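Local structure of fibrinogen-binding protein (Staphylococcus aureus subsp. aureus, 3T49) at residues Tyr29-Arg32 against Thr33-Asn37; Ala41-Ala44 against Leu45-Asp49; Glu61-Tyr64 against Lys65-Asp68. The protein probably inhibits host complement C3 convertases as a secreted virulence factor of the SCIN family, helping the bacterium to escape immune attack. All coordinates share one frame; numbering follows the deposited sequence. Where two conformers were deposited one is given.

In the fold
From the N terminus, helices 5-13 and 16-22 come first. Contact 1 (Tyr29-Asn37) lies near the start of helix 28-47 and contact 2 (Ala41-Asp49) at its far end, their centres about 17 Å apart. Contact 3 (Glu61-Asp68) belongs to helix 50-72. Each closes only helical turns or a cap, no long loop, and the three follow in series without nesting or crossing. Contact 2 forms the corner between the last two helices and also packs on helix 5-13. The returning helix brings contact 3 directly against contact 1, and both pack on helix 16-22, whereas contacts 2 and 3 lie on opposite sides of the chain's centre.

Contact 1: Tyr29-Arg32 against Thr33-Asn37; sequences YYKR and TIMMN. With SO4 (sulfate ion), chain F; SO4 (sulfate ion), chain G.
Thr33 folds its hydroxyl back onto Tyr29, one helical turn earlier. OG1 donates to Tyr29 O at 2.8 Å, while Thr33 N reaches the same Tyr29 O at 2.9 Å from the opposite face of the carbonyl plane, so two donors grip one oxygen. Threonine suits the place because chi1 of -58° sets OG1 beside its own backbone N, facing back along the helix. The same OG1 rests over one face of the Tyr29 ring, offset toward the rim, with CE1 its nearest ring carbon at 3.3 Å.

One face of the Arg32 guanidinium covers Tyr29 CA, and the guanidinium edge holds a sulfate, probably from the crystallisation liquor, through two nearly straight bonds: NE to O1 at 2.8 Å and NH2 to O3 at 2.9 Å. Lys31, running beside Met35, bends at its last torsion and offers NZ to a second sulfate, O4 at 3.2 Å and O1 only weakly.

Further along, Asn37 repeats the double grip: its N and its side-chain ND2 approach Thr33 O from opposite faces, ND2 at 3.0 Å. The short amide thus ties itself to its own helix. Outward from these turns, Tyr29 and Tyr30 pack on Ile63 and Asn37 on Ala59 of helix 50-72, while Ile34 meets Ser16 and Tyr19 of helix 16-22, placing the buried side of helix 28-47 between those two neighbours.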
loop_
_atom_site.group_PDB
_atom_site.type_symbol
_atom_site.label_atom_id
_atom_site.label_comp_id
_atom_site.label_asym_id
_atom_site.label_seq_id
_atom_site.Cartn_x
_atom_site.Cartn_y
_atom_site.Cartn_z
ATOM N N TYR A 29 13.539 -0.071 2.235
ATOM C CA TYR A 29 12.399 -0.317 3.101
ATOM C C TYR A 29 11.087 0.069 2.427
ATOM O O TYR A 29 10.095 -0.647 2.563
ATOM C CB TYR A 29 12.559 0.454 4.434
ATOM C CG TYR A 29 11.303 0.460 5.257
ATOM C CD1 TYR A 29 10.990 -0.598 6.094
ATOM C CD2 TYR A 29 10.414 1.537 5.191
ATOM C CE1 TYR A 29 9.830 -0.606 6.824
ATOM C CE2 TYR A 29 9.249 1.531 5.899
ATOM C CZ TYR A 29 8.958 0.463 6.736
ATOM O OH TYR A 29 7.783 0.444 7.457
ATOM N N TYR A 30 11.057 1.228 1.764
ATOM C CA TYR A 30 9.791 1.756 1.309
ATOM C C TYR A 30 9.167 0.864 0.239
ATOM O O TYR A 30 8.013 0.449 0.359
ATOM C CB TYR A 30 9.940 3.242 0.884
ATOM C CG TYR A 30 10.322 4.055 2.086
ATOM C CD1 TYR A 30 9.349 4.443 3.008
ATOM C CD2 TYR A 30 11.646 4.345 2.348
ATOM C CE1 TYR A 30 9.712 5.124 4.149
ATOM C CE2 TYR A 30 12.019 5.043 3.510
ATOM C CZ TYR A 30 11.032 5.404 4.377
ATOM O OH TYR A 30 11.379 6.064 5.538
ATOM N N LYS A 31 9.933 0.532 -0.780
ATOM C CA LYS A 31 9.412 -0.354 -1.816
ATOM C C LYS A 31 9.053 -1.733 -1.275
ATOM O O LYS A 31 8.026 -2.302 -1.647
ATOM C CB LYS A 31 10.400 -0.460 -2.962
ATOM C CG LYS A 31 9.781 -1.181 -4.165
ATOM C CD LYS A 31 10.693 -1.167 -5.372
ATOM C CE LYS A 31 10.217 -2.207 -6.380
ATOM N NZ LYS A 31 10.652 -3.603 -5.966
ATOM N N ARG A 32 9.869 -2.296 -0.401
ATOM C CA ARG A 32 9.532 -3.631 0.077
ATOM C C ARG A 32 8.295 -3.634 0.963
ATOM O O ARG A 32 7.551 -4.611 0.948
ATOM C CB ARG A 32 10.725 -4.385 0.689
ATOM C CG ARG A 32 11.166 -3.921 2.040
ATOM C CD ARG A 32 12.084 -4.972 2.754
ATOM N NE ARG A 32 12.661 -4.335 3.939
ATOM C CZ ARG A 32 13.795 -3.646 3.948
ATOM N NH1 ARG A 32 14.535 -3.504 2.872
ATOM N NH2 ARG A 32 14.180 -3.081 5.080
ATOM N N THR A 33 8.011 -2.525 1.654
ATOM C CA THR A 33 6.782 -2.414 2.419
ATOM C C THR A 33 5.560 -2.311 1.482
ATOM O O THR A 33 4.521 -2.946 1.710
ATOM C CB THR A 33 6.869 -1.243 3.421
ATOM O OG1 THR A 33 7.986 -1.473 4.288
ATOM C CG2 THR A 33 5.603 -1.162 4.248
ATOM N N ILE A 34 5.712 -1.548 0.413
ATOM C CA ILE A 34 4.659 -1.509 -0.582
ATOM C C ILE A 34 4.403 -2.904 -1.180
ATOM O O ILE A 34 3.267 -3.356 -1.267
ATOM C CB ILE A 34 4.975 -0.511 -1.676
ATOM C CG1 ILE A 34 4.983 0.920 -1.122
ATOM C CG2 ILE A 34 3.942 -0.644 -2.794
ATOM C CD1 ILE A 34 5.650 1.913 -2.036
ATOM N N MET A 35 5.465 -3.633 -1.536
ATOM C CA MET A 35 5.309 -4.937 -2.198
ATOM C C MET A 35 4.683 -5.959 -1.283
ATOM O O MET A 35 3.844 -6.755 -1.706
ATOM C CB MET A 35 6.667 -5.433 -2.700
ATOM C CG MET A 35 7.329 -4.527 -3.717
ATOM S SD MET A 35 6.314 -4.196 -5.179
ATOM C CE MET A 35 6.100 -5.848 -5.806
ATOM N N MET A 36 5.061 -5.939 0.003
ATOM C CA MET A 36 4.422 -6.803 0.985
ATOM C C MET A 36 2.917 -6.539 1.033
ATOM O O MET A 36 2.099 -7.466 1.075
ATOM C CB MET A 36 5.032 -6.602 2.377
ATOM C CG MET A 36 4.314 -7.338 3.489
ATOM S SD MET A 36 4.401 -9.102 3.380
ATOM C CE MET A 36 6.010 -9.377 4.113
ATOM N N ASN A 37 2.558 -5.267 1.063
ATOM C CA ASN A 37 1.150 -4.957 1.178
ATOM C C ASN A 37 0.373 -5.093 -0.103
ATOM O O ASN A 37 -0.830 -5.291 -0.041
ATOM C CB ASN A 37 0.977 -3.630 1.854
ATOM C CG ASN A 37 1.223 -3.747 3.337
ATOM O OD1 ASN A 37 0.412 -4.331 4.063
ATOM N ND2 ASN A 37 2.354 -3.241 3.795
HETATM S S SO4 F . 11.432 -4.568 7.450
HETATM O O1 SO4 F . 10.918 -4.808 6.103
HETATM O O2 SO4 F . 11.797 -5.847 8.050
HETATM O O3 SO4 F . 12.595 -3.694 7.384
HETATM O O4 SO4 F . 10.394 -3.934 8.254
HETATM S S SO4 G . 14.009 -2.882 -7.438
HETATM O O1 SO4 G . 12.734 -3.118 -8.107
HETATM O O2 SO4 G . 15.036 -3.725 -8.044
HETATM O O3 SO4 G . 14.409 -1.483 -7.565
HETATM O O4 SO4 G . 13.872 -3.219 -6.029
#

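Contact 2: Ala41-Ala44 against Leu45-Asp49; sequences AKAA and LKKND
Ala41 and Leu45 begin a run of backbone hydrogen bonds that changes character as the helix ends. Leu45 N donates to Ala41 O at 2.9 Å, and Lys46 N and Lys47 N continue the helical pattern to Lys42 O and Ala43 O. Then Ala44 O takes Asp49 N at 2.9 Å, with an N-H...O angle of 167°, across a wider turn, and inside it Asn48 N bonds Leu45 O at 3.1 Å. Asn48 has a phi of 52°, a left-handed conformation that asparagine tolerates better than most residues with a side chain.

Side-chain carbons make van der Waals contact with carbonyl oxygens one turn back: Leu45 leans its CG against Ala41 O at 3.4 Å, and Lys47 lays CG along Ala43 O at the same distance. The Lys47 chain bends at its last torsion, bringing NZ within 3.8 Å of Ala43 CB. Small alanines suit the apolar packing at this end: Ala41 and Leu45 meet Leu13 of helix 5-13, Ala41 also Leu9, while Ala44 and Leu45 meet Met53 of helix 50-72.

Asp49 is the N-cap of the next helix: OD1 accepts from Ser52 N and, weakly, from Val51 N. The two bonds back into the last turn at a residue of positive phi make a Schellman motif, followed at once by this aspartate N-cap: a compact corner between antiparallel helices of a bundle.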
loop_
_atom_site.group_PDB
_atom_site.type_symbol
_atom_site.label_atom_id
_atom_site.label_comp_id
_atom_site.label_asym_id
_atom_site.label_seq_id
_atom_site.Cartn_x
_atom_site.Cartn_y
_atom_site.Cartn_z
ATOM N N ALA A 41 -2.888 -7.236 0.302
ATOM C CA ALA A 41 -4.147 -6.631 -0.194
ATOM C C ALA A 41 -4.792 -7.489 -1.258
ATOM O O ALA A 41 -6.011 -7.754 -1.218
ATOM C CB ALA A 41 -3.903 -5.257 -0.757
ATOM N N LYS A 42 -4.001 -7.941 -2.222
ATOM C CA LYS A 42 -4.574 -8.739 -3.304
ATOM C C LYS A 42 -5.119 -10.047 -2.798
ATOM O O LYS A 42 -6.197 -10.476 -3.238
ATOM C CB LYS A 42 -3.550 -8.935 -4.419
ATOM C CG LYS A 42 -3.206 -7.657 -5.099
ATOM C CD LYS A 42 -2.139 -7.797 -6.175
ATOM C CE LYS A 42 -1.876 -6.447 -6.808
ATOM N NZ LYS A 42 -0.956 -6.488 -7.978
ATOM N N ALA A 43 -4.429 -10.682 -1.865
ATOM C CA ALA A 43 -4.915 -11.933 -1.278
ATOM C C ALA A 43 -6.162 -11.704 -0.451
ATOM O O ALA A 43 -7.085 -12.536 -0.497
ATOM C CB ALA A 43 -3.830 -12.571 -0.426
ATOM N N ALA A 44 -6.211 -10.606 0.287
ATOM C CA ALA A 44 -7.367 -10.299 1.132
ATOM C C ALA A 44 -8.594 -10.052 0.282
ATOM O O ALA A 44 -9.699 -10.509 0.624
ATOM C CB ALA A 44 -7.084 -9.113 1.973
ATOM N N LEU A 45 -8.425 -9.351 -0.822
ATOM C CA LEU A 45 -9.561 -9.152 -1.737
ATOM C C LEU A 45 -10.066 -10.487 -2.289
ATOM O O LEU A 45 -11.256 -10.762 -2.265
ATOM C CB LEU A 45 -9.184 -8.203 -2.864
ATOM C CG LEU A 45 -8.998 -6.732 -2.470
ATOM C CD1 LEU A 45 -8.266 -6.011 -3.535
ATOM C CD2 LEU A 45 -10.354 -6.104 -2.193
ATOM N N LYS A 46 -9.169 -11.349 -2.727
ATOM C CA LYS A 46 -9.547 -12.609 -3.361
ATOM C C LYS A 46 -10.276 -13.537 -2.383
ATOM O O LYS A 46 -11.121 -14.378 -2.797
ATOM C CB LYS A 46 -8.266 -13.261 -3.899
ATOM C CG LYS A 46 -8.448 -14.535 -4.672
ATOM C CD LYS A 46 -7.243 -14.756 -5.582
ATOM C CE LYS A 46 -7.118 -13.618 -6.612
ATOM N NZ LYS A 46 -6.167 -13.924 -7.723
ATOM N N LYS A 47 -9.965 -13.417 -1.096
ATOM C CA LYS A 47 -10.594 -14.249 -0.064
ATOM C C LYS A 47 -11.779 -13.553 0.626
ATOM O O LYS A 47 -12.414 -14.142 1.523
ATOM C CB LYS A 47 -9.579 -14.652 1.000
ATOM C CG LYS A 47 -8.449 -15.539 0.511
ATOM C CD LYS A 47 -7.509 -15.886 1.671
ATOM C CE LYS A 47 -6.273 -16.675 1.219
ATOM N NZ LYS A 47 -5.058 -15.817 1.049
ATOM N N ASN A 48 -12.006 -12.298 0.263
ATOM C CA ASN A 48 -12.973 -11.440 0.950
ATOM C C ASN A 48 -12.749 -11.420 2.442
ATOM O O ASN A 48 -13.679 -11.494 3.234
ATOM C CB ASN A 48 -14.406 -11.916 0.675
ATOM C CG ASN A 48 -15.413 -10.787 0.756
ATOM O OD1 ASN A 48 -15.133 -9.648 0.422
ATOM N ND2 ASN A 48 -16.631 -11.130 1.168
ATOM N N ASP A 49 -11.481 -11.266 2.834
ATOM C CA ASP A 49 -11.088 -11.314 4.229
ATOM C C ASP A 49 -11.066 -9.881 4.738
ATOM O O ASP A 49 -10.134 -9.126 4.464
ATOM C CB ASP A 49 -9.713 -11.980 4.326
ATOM C CG ASP A 49 -9.181 -12.043 5.761
ATOM O OD1 ASP A 49 -9.663 -11.322 6.666
ATOM O OD2 ASP A 49 -8.240 -12.843 5.965
#

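Contact 3: Glu61-Tyr64 against Lys65-Asp68; sequences EKIY and KEID
Lys62 O lies over one face of the Glu66 carboxylate, 3.6 Å from Glu66 CD, while other partners gather at its edges. At the OE2 edge Lys62 NZ comes in on the syn side at 2.9 Å, 18° out of the carboxylate plane, in a salt bridge. At the OE1 edge, near the plane, a water accepts from Lys62 NZ and donates to Glu66 OE1, each at 2.8 Å; the methyl CD1 of Ile63 packs there too, 3.3 Å from Glu66 OE1. The ammonium thus reaches one oxygen directly and the other through the water, which should help to fix the rotation of the carboxylate.

Tyr64 O lies over a face of the second flat group, the Asp68 carboxylate, 3.3 Å from Asp68 CG, and also accepts from Asp68 N. The outer ends of Asp68 look elsewhere, OD1 to Tyr19 OH and OD2 to a glycerol probably from the crystallisation liquor. The Tyr64 ring stacks with Tyr19 and sends its hydroxyl to Leu12 O, which satisfies the polar end of a buried side chain.

Torsions explain the ion pair. Lys62 runs out extended, CG anti to the backbone N, and bends only at chi4 (-80°), which swings NZ across to Glu66. Glu66 sets CG beside its own backbone N (chi1 -74°) and then extends, running back over Lys62 O. The two long flexible chains suit the outer side of the helix. On the inner side Ile63 CG1 packs on Ile67 CD1 at 4.1 Å. These branched isoleucines fill the interface with helix 28-47, where Ile67 leans on Tyr30 and Ile34.

Salt-bridged i to i+4 partners on one side and apolar or stacked residues on the other mark an amphipathic helix, consistent with the helical bundle of the SCIN family.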
loop_
_atom_site.group_PDB
_atom_site.type_symbol
_atom_site.label_atom_id
_atom_site.label_comp_id
_atom_site.label_asym_id
_atom_site.label_seq_id
_atom_site.Cartn_x
_atom_site.Cartn_y
_atom_site.Cartn_z
ATOM N N GLU A 61 -2.025 3.158 3.437
ATOM C CA GLU A 61 -2.181 4.566 3.782
ATOM C C GLU A 61 -0.959 5.062 4.546
ATOM O O GLU A 61 -0.458 6.175 4.290
ATOM C CB GLU A 61 -3.464 4.788 4.617
ATOM C CG GLU A 61 -4.719 4.595 3.799
ATOM C CD GLU A 61 -5.979 4.644 4.627
ATOM O OE1 GLU A 61 -5.869 4.515 5.864
ATOM O OE2 GLU A 61 -7.071 4.766 4.022
ATOM N N LYS A 62 -0.454 4.264 5.468
ATOM C CA LYS A 62 0.679 4.663 6.298
ATOM C C LYS A 62 1.939 4.850 5.423
ATOM O O LYS A 62 2.646 5.865 5.550
ATOM C CB LYS A 62 0.948 3.624 7.388
ATOM C CG LYS A 62 2.118 3.953 8.324
ATOM C CD LYS A 62 2.265 2.842 9.387
ATOM C CE LYS A 62 3.369 3.139 10.394
ATOM N NZ LYS A 62 4.708 2.812 9.834
ATOM N N ILE A 63 2.261 3.871 4.572
ATOM C CA ILE A 63 3.496 3.952 3.783
ATOM C C ILE A 63 3.399 5.060 2.718
ATOM O O ILE A 63 4.388 5.750 2.451
ATOM C CB ILE A 63 3.905 2.564 3.188
ATOM C CG1 ILE A 63 5.388 2.537 2.761
ATOM C CG2 ILE A 63 2.998 2.163 2.010
ATOM C CD1 ILE A 63 6.366 2.631 3.914
ATOM N N TYR A 64 2.229 5.287 2.128
ATOM C CA TYR A 64 2.079 6.368 1.167
ATOM C C TYR A 64 2.296 7.708 1.855
ATOM O O TYR A 64 2.923 8.599 1.289
ATOM C CB TYR A 64 0.684 6.346 0.528
ATOM C CG TYR A 64 0.373 5.158 -0.352
ATOM C CD1 TYR A 64 1.343 4.247 -0.762
ATOM C CD2 TYR A 64 -0.924 4.957 -0.788
ATOM C CE1 TYR A 64 1.013 3.172 -1.573
ATOM C CE2 TYR A 64 -1.256 3.898 -1.604
ATOM C CZ TYR A 64 -0.293 3.001 -1.988
ATOM O OH TYR A 64 -0.626 1.927 -2.799
ATOM N N LYS A 65 1.750 7.902 3.056
ATOM C CA LYS A 65 1.933 9.152 3.810
ATOM C C LYS A 65 3.404 9.344 4.143
ATOM O O LYS A 65 3.915 10.476 4.028
ATOM C CB LYS A 65 1.078 9.133 5.076
ATOM C CG LYS A 65 1.140 10.462 5.821
ATOM C CD LYS A 65 0.112 10.488 6.961
ATOM C CE LYS A 65 0.012 11.912 7.543
ATOM N NZ LYS A 65 -0.902 12.016 8.705
ATOM N N GLU A 66 4.088 8.286 4.577
ATOM C CA GLU A 66 5.520 8.372 4.892
ATOM C C GLU A 66 6.328 8.806 3.671
ATOM O O GLU A 66 7.216 9.674 3.772
ATOM C CB GLU A 66 6.063 7.062 5.466
ATOM C CG GLU A 66 5.611 6.862 6.887
ATOM C CD GLU A 66 5.716 5.462 7.411
ATOM O OE1 GLU A 66 5.817 4.517 6.624
ATOM O OE2 GLU A 66 5.615 5.295 8.652
ATOM N N ILE A 67 6.027 8.219 2.524
ATOM C CA ILE A 67 6.744 8.537 1.303
ATOM C C ILE A 67 6.454 9.966 0.891
ATOM O O ILE A 67 7.393 10.724 0.572
ATOM C CB ILE A 67 6.385 7.539 0.201
ATOM C CG1 ILE A 67 6.995 6.168 0.526
ATOM C CG2 ILE A 67 6.865 8.041 -1.142
ATOM C CD1 ILE A 67 6.430 5.050 -0.337
ATOM N N ASP A 68 5.200 10.384 0.920
ATOM C CA ASP A 68 4.849 11.755 0.606
ATOM C C ASP A 68 5.591 12.742 1.525
ATOM O O ASP A 68 6.120 13.762 1.064
ATOM C CB ASP A 68 3.344 12.010 0.764
ATOM C CG ASP A 68 2.508 11.411 -0.336
ATOM O OD1 ASP A 68 3.043 11.048 -1.378
ATOM O OD2 ASP A 68 1.244 11.370 -0.159
HETATM O O HOH W 1 5.337 1.852 7.277
#